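Local coordinates for glycosyl transferase, group 1 family protein (Staphylococcus aureus, PDB 4WAC), which is a group 1 family glycosyltransferase known as TarM, with a GT-B type architecture to which a large antiparallel beta sheet is added, at residues 134-139 with 146-151; 92-97 with 154-159. One frame throughout, in Å; residues are numbered along the deposited sequence.

Contact 1. Residues 134-139 with 146-151; sequences EKVIDF and IERFSF
Lys135 to Phe139 pair with Phe151 to Glu147 in an antiparallel beta hairpin, two neighbouring strands of the large antiparallel sheet; the segment axes approach to 4.6 Å at 165°. Backbone bonding alternates: Lys135-Phe151 and Ile137-Phe149 are hydrogen-bonded pairs with both reciprocal bonds, Val136-Ser150 and Asp138-Arg148 non-hydrogen-bonded ones. At the turn end Phe139 N bonds Glu147 O, while Phe139 O receives Ile146 N, one residue earlier. Ile137 N to Phe149 O (2.9 Å) is nearly straight, whereas Lys135 N meets Phe151 O from above the carbonyl plane over 3.3 Å, a longer bond near the hairpin's open end.

The salt bridge between the two segments lies on the face carrying Val136, Asp138, Arg148 and Ser150. Arg148 grips the carboxylate side-on, NE reaching Asp138 OD1 (2.7 Å) and NH2 reaching Asp138 OD2, each on a syn lone pair with the two planes 27° apart. The bend at chi3 turns the guanidinium toward strand 134-139, where NE and NH2 meet the carboxylate, and Val136 CB lies against one of its faces. Arg145 also bridges to Asp138 OD2, so two arginines share this acid.

Aromatic contacts fill the other face, which helix 91-101 covers. The Phe139 and Phe149 rings meet rim to rim, planes at 86°. Glu147, on this same face, is held by Lys159 and Arg100. Ile137 CD1 packs on Phe151 CE1. Lys135 runs beside Phe151 and lays CE over the face of its ring: the chain bends at chi3 so that NZ makes a cation-pi contact, while CE sits over the ring centre, 3.7 Å from the Phe151 centroid.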
# COMPACT_ATOMS: atom_id res chain seq x y z
N GLU A 134 -4.33 32.13 -13.70
CA GLU A 134 -3.96 30.72 -13.58
C GLU A 134 -5.14 29.85 -13.37
O GLU A 134 -6.15 30.27 -12.80
CB GLU A 134 -2.99 30.50 -12.42
CG GLU A 134 -1.70 31.30 -12.62
CD GLU A 134 -0.77 31.21 -11.44
OE1 GLU A 134 -1.25 31.35 -10.30
OE2 GLU A 134 0.44 31.00 -11.66
N LYS A 135 -5.01 28.60 -13.79
CA LYS A 135 -6.09 27.64 -13.63
C LYS A 135 -5.53 26.24 -13.51
O LYS A 135 -4.58 25.88 -14.22
CB LYS A 135 -7.06 27.73 -14.82
CG LYS A 135 -8.20 26.72 -14.77
CD LYS A 135 -9.21 27.01 -15.88
CE LYS A 135 -8.56 26.84 -17.25
NZ LYS A 135 -9.50 27.34 -18.30
N VAL A 136 -6.10 25.44 -12.61
CA VAL A 136 -5.73 24.03 -12.59
C VAL A 136 -6.95 23.21 -12.77
O VAL A 136 -8.02 23.50 -12.17
CB VAL A 136 -5.04 23.58 -11.29
CG1 VAL A 136 -3.64 24.15 -11.21
CG2 VAL A 136 -5.87 23.97 -10.07
N ILE A 137 -6.81 22.18 -13.60
CA ILE A 137 -7.86 21.19 -13.73
C ILE A 137 -7.39 19.84 -13.29
O ILE A 137 -6.48 19.25 -13.90
CB ILE A 137 -8.40 21.09 -15.16
CG1 ILE A 137 -8.95 22.46 -15.60
CG2 ILE A 137 -9.51 19.97 -15.21
CD1 ILE A 137 -9.55 22.46 -17.00
N ASP A 138 -8.06 19.30 -12.28
CA ASP A 138 -7.81 17.95 -11.79
C ASP A 138 -8.85 16.92 -12.24
O ASP A 138 -10.05 17.10 -11.97
CB ASP A 138 -7.73 18.00 -10.26
CG ASP A 138 -6.54 18.82 -9.79
OD1 ASP A 138 -5.83 19.40 -10.65
OD2 ASP A 138 -6.29 18.89 -8.57
N PHE A 139 -8.40 15.84 -12.88
CA PHE A 139 -9.32 14.79 -13.32
C PHE A 139 -9.23 13.64 -12.34
O PHE A 139 -8.15 13.40 -11.77
CB PHE A 139 -9.03 14.32 -14.74
CG PHE A 139 -9.51 15.29 -15.79
CD1 PHE A 139 -10.86 15.49 -16.01
CD2 PHE A 139 -8.60 16.05 -16.53
CE1 PHE A 139 -11.31 16.42 -16.97
CE2 PHE A 139 -9.03 16.97 -17.49
CZ PHE A 139 -10.38 17.15 -17.72
N ILE A 146 -6.01 11.55 -10.85
CA ILE A 146 -4.97 10.95 -11.66
C ILE A 146 -4.11 11.96 -12.42
O ILE A 146 -2.92 11.69 -12.70
CB ILE A 146 -5.56 9.97 -12.70
CG1 ILE A 146 -6.71 10.63 -13.46
CG2 ILE A 146 -5.94 8.65 -12.06
CD1 ILE A 146 -7.13 9.83 -14.70
N GLU A 147 -4.71 13.09 -12.78
CA GLU A 147 -4.03 14.07 -13.62
C GLU A 147 -4.33 15.50 -13.19
O GLU A 147 -5.43 15.80 -12.70
CB GLU A 147 -4.44 13.89 -15.07
CG GLU A 147 -3.73 12.69 -15.73
CD GLU A 147 -4.10 12.56 -17.19
OE1 GLU A 147 -5.29 12.78 -17.50
OE2 GLU A 147 -3.17 12.33 -18.01
N ARG A 148 -3.35 16.38 -13.37
CA ARG A 148 -3.62 17.82 -13.26
C ARG A 148 -3.08 18.58 -14.44
O ARG A 148 -1.88 18.48 -14.76
CB ARG A 148 -3.02 18.42 -11.97
CG ARG A 148 -3.01 19.97 -12.02
CD ARG A 148 -2.48 20.58 -10.74
NE ARG A 148 -3.51 20.53 -9.70
CZ ARG A 148 -3.43 21.09 -8.50
NH1 ARG A 148 -2.36 21.79 -8.13
NH2 ARG A 148 -4.44 20.96 -7.66
N PHE A 149 -3.96 19.32 -15.11
CA PHE A 149 -3.50 20.23 -16.17
C PHE A 149 -3.33 21.63 -15.60
O PHE A 149 -4.28 22.18 -15.02
CB PHE A 149 -4.50 20.28 -17.33
CG PHE A 149 -4.56 19.01 -18.17
CD1 PHE A 149 -5.41 17.95 -17.82
CD2 PHE A 149 -3.75 18.88 -19.32
CE1 PHE A 149 -5.48 16.78 -18.62
CE2 PHE A 149 -3.81 17.71 -20.11
CZ PHE A 149 -4.68 16.67 -19.77
N SER A 150 -2.14 22.23 -15.78
CA SER A 150 -1.92 23.61 -15.34
C SER A 150 -1.92 24.60 -16.47
O SER A 150 -1.27 24.38 -17.51
CB SER A 150 -0.61 23.76 -14.59
OG SER A 150 -0.69 23.09 -13.34
N PHE A 151 -2.58 25.72 -16.22
CA PHE A 151 -2.81 26.74 -17.22
C PHE A 151 -2.24 28.07 -16.81
O PHE A 151 -2.33 28.46 -15.63
CB PHE A 151 -4.31 26.97 -17.43
CG PHE A 151 -5.02 25.86 -18.09
CD1 PHE A 151 -5.34 24.71 -17.38
CD2 PHE A 151 -5.44 26.00 -19.40
CE1 PHE A 151 -6.07 23.67 -17.99
CE2 PHE A 151 -6.15 24.99 -20.03
CZ PHE A 151 -6.48 23.81 -19.33

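Contact 2. Residues 92-97 with 154-159; sequences LLYKHI and NKVHMK
Helix segment 92-97 crosses strand 155-159 almost at a right angle, the short axes 91° apart and no closer than 10.3 Å, with Tyr94 CA and Val156 CA the nearest pair at 8.7 Å. This is helix-on-sheet packing: helix 91-101 lies against one face of the large antiparallel sheet, and its side chains span the gap. The strand segment carries a classic beta bulge, in which His157 and Met158 both face Ser150 of the preceding strand.

The polar link comes from Tyr94, whose hydroxyl takes the backbone N-H of Val156: Val156 N to Tyr94 OH is 2.9 Å, with 160° at the hydrogen. CG of Tyr94 stands anti to its carbonyl carbon (chi1 -71°), and from there the long ring carries OH to the start of the strand. Lys155 CA lies at the ring edge, 3.3 Å from Tyr94 OH, which places the hydroxyl close against the backbone rather than against a side-chain end.

Apolar packing centres on Val156, the strand residue with the most surface covered by the helix segment. Its side chain and that of Tyr94 run antiparallel alongside each other, bringing Val156 CG2 to Tyr94 CE1 (3.8 Å) at an oblique approach to the ring. The same methyl meets Ile97 CD1 tip to tip. Val156 is also covered by Phe151 and Tyr174 from the flanking strands, which continue this apolar layer under the helix. Beyond it, Leu93 and His96 pack on Thr121 of the second subunit. On the helix side of Val156, the looser approach is that of Leu93, whose CD2 stands 4.3 Å from Val156 CB.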
# COMPACT_ATOMS: atom_id res chain seq x y z
N LEU A 92 -6.33 19.56 -30.48
CA LEU A 92 -6.69 18.25 -29.92
C LEU A 92 -6.43 18.16 -28.43
O LEU A 92 -7.11 17.43 -27.72
CB LEU A 92 -5.93 17.12 -30.62
CG LEU A 92 -6.28 17.03 -32.11
CD1 LEU A 92 -5.47 15.95 -32.81
CD2 LEU A 92 -7.80 16.81 -32.29
N LEU A 93 -5.45 18.90 -27.95
CA LEU A 93 -5.23 18.87 -26.51
C LEU A 93 -6.44 19.46 -25.85
O LEU A 93 -6.91 18.94 -24.84
CB LEU A 93 -3.96 19.61 -26.11
CG LEU A 93 -3.66 19.52 -24.62
CD1 LEU A 93 -3.62 18.06 -24.21
CD2 LEU A 93 -2.32 20.20 -24.35
N TYR A 94 -6.99 20.53 -26.43
CA TYR A 94 -8.07 21.23 -25.74
C TYR A 94 -9.33 20.43 -25.93
O TYR A 94 -10.20 20.42 -25.06
CB TYR A 94 -8.22 22.70 -26.23
CG TYR A 94 -7.04 23.49 -25.74
CD1 TYR A 94 -7.05 24.05 -24.46
CD2 TYR A 94 -5.87 23.60 -26.50
CE1 TYR A 94 -5.93 24.71 -23.95
CE2 TYR A 94 -4.73 24.30 -26.01
CZ TYR A 94 -4.79 24.86 -24.74
OH TYR A 94 -3.70 25.54 -24.24
N LYS A 95 -9.41 19.72 -27.05
CA LYS A 95 -10.55 18.88 -27.30
C LYS A 95 -10.56 17.71 -26.33
O LYS A 95 -11.58 17.33 -25.78
CB LYS A 95 -10.54 18.36 -28.69
CG LYS A 95 -11.78 17.62 -29.05
CD LYS A 95 -11.60 16.98 -30.40
CE LYS A 95 -12.89 16.36 -30.86
NZ LYS A 95 -12.63 15.81 -32.22
N HIS A 96 -9.38 17.17 -26.11
CA HIS A 96 -9.25 16.08 -25.16
C HIS A 96 -9.79 16.50 -23.78
O HIS A 96 -10.62 15.81 -23.19
CB HIS A 96 -7.80 15.65 -25.10
CG HIS A 96 -7.46 14.74 -23.97
ND1 HIS A 96 -7.79 13.40 -23.96
CD2 HIS A 96 -6.79 14.97 -22.81
CE1 HIS A 96 -7.33 12.85 -22.84
NE2 HIS A 96 -6.73 13.78 -22.13
N ILE A 97 -9.35 17.67 -23.31
CA ILE A 97 -9.81 18.22 -22.03
C ILE A 97 -11.32 18.51 -22.06
O ILE A 97 -12.06 18.15 -21.16
CB ILE A 97 -9.03 19.50 -21.67
CG1 ILE A 97 -7.57 19.14 -21.39
CG2 ILE A 97 -9.64 20.19 -20.44
CD1 ILE A 97 -6.65 20.32 -21.31
N ASN A 154 -5.11 30.87 -19.78
CA ASN A 154 -5.89 29.89 -20.53
C ASN A 154 -5.13 28.97 -21.48
O ASN A 154 -5.74 28.32 -22.33
CB ASN A 154 -6.99 30.58 -21.31
CG ASN A 154 -8.01 31.20 -20.39
OD1 ASN A 154 -8.73 30.48 -19.70
ND2 ASN A 154 -8.07 32.54 -20.35
N LYS A 155 -3.81 28.90 -21.33
CA LYS A 155 -3.03 27.97 -22.14
C LYS A 155 -2.36 26.94 -21.24
O LYS A 155 -1.85 27.28 -20.18
CB LYS A 155 -2.02 28.75 -22.95
CG LYS A 155 -2.70 29.69 -23.93
CD LYS A 155 -1.73 30.64 -24.58
CE LYS A 155 -0.70 29.94 -25.43
NZ LYS A 155 0.40 30.88 -25.87
N VAL A 156 -2.45 25.66 -21.61
CA VAL A 156 -1.80 24.61 -20.83
C VAL A 156 -0.29 24.73 -20.92
O VAL A 156 0.23 24.91 -22.01
CB VAL A 156 -2.20 23.19 -21.32
CG1 VAL A 156 -1.60 22.14 -20.40
CG2 VAL A 156 -3.71 23.02 -21.30
N HIS A 157 0.43 24.62 -19.82
CA HIS A 157 1.89 24.55 -19.93
C HIS A 157 2.42 23.26 -19.33
O HIS A 157 3.50 22.81 -19.70
CB HIS A 157 2.57 25.77 -19.29
CG HIS A 157 2.35 25.89 -17.81
ND1 HIS A 157 3.18 25.30 -16.89
CD2 HIS A 157 1.36 26.50 -17.11
CE1 HIS A 157 2.72 25.55 -15.66
NE2 HIS A 157 1.62 26.27 -15.78
N MET A 158 1.62 22.63 -18.47
CA MET A 158 2.08 21.45 -17.75
C MET A 158 0.93 20.48 -17.50
O MET A 158 -0.21 20.90 -17.28
CB MET A 158 2.72 21.83 -16.39
CG MET A 158 3.29 20.60 -15.59
SD MET A 158 4.29 21.13 -14.13
CE MET A 158 3.14 22.17 -13.24
N LYS A 159 1.26 19.19 -17.54
CA LYS A 159 0.36 18.11 -17.09
C LYS A 159 1.10 17.23 -16.13
O LYS A 159 2.22 16.78 -16.42
CB LYS A 159 -0.15 17.25 -18.25
CG LYS A 159 -1.05 16.11 -17.76
CD LYS A 159 -1.69 15.30 -18.91
CE LYS A 159 -0.72 14.25 -19.55
NZ LYS A 159 -0.50 13.02 -18.69

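How the contacts relate
Contact 1 and contact 2 share one sheet, because strand 144-152 of the first is followed in the chain and in the sheet by strand 155-162 of the second; their centres lie about 9 Å apart. Contact 1 is strand pairing within the sheet, burying 629 Å², while contact 2 lays a helix across it with 192 Å² and a single hydrogen bond. Both are partly buried: contact 1 turns Ile137, Phe149 and Phe151 to helix 91-101 and Asp138-Arg148 away from it, and contact 2 is that helix packing on the aromatic side. Their junction mixes chemistries: Ser150 N probably bonds Met158 O, Lys159 bridges to Glu147, and Phe151 CE2 packs 3.4 Å from Val156 CG2.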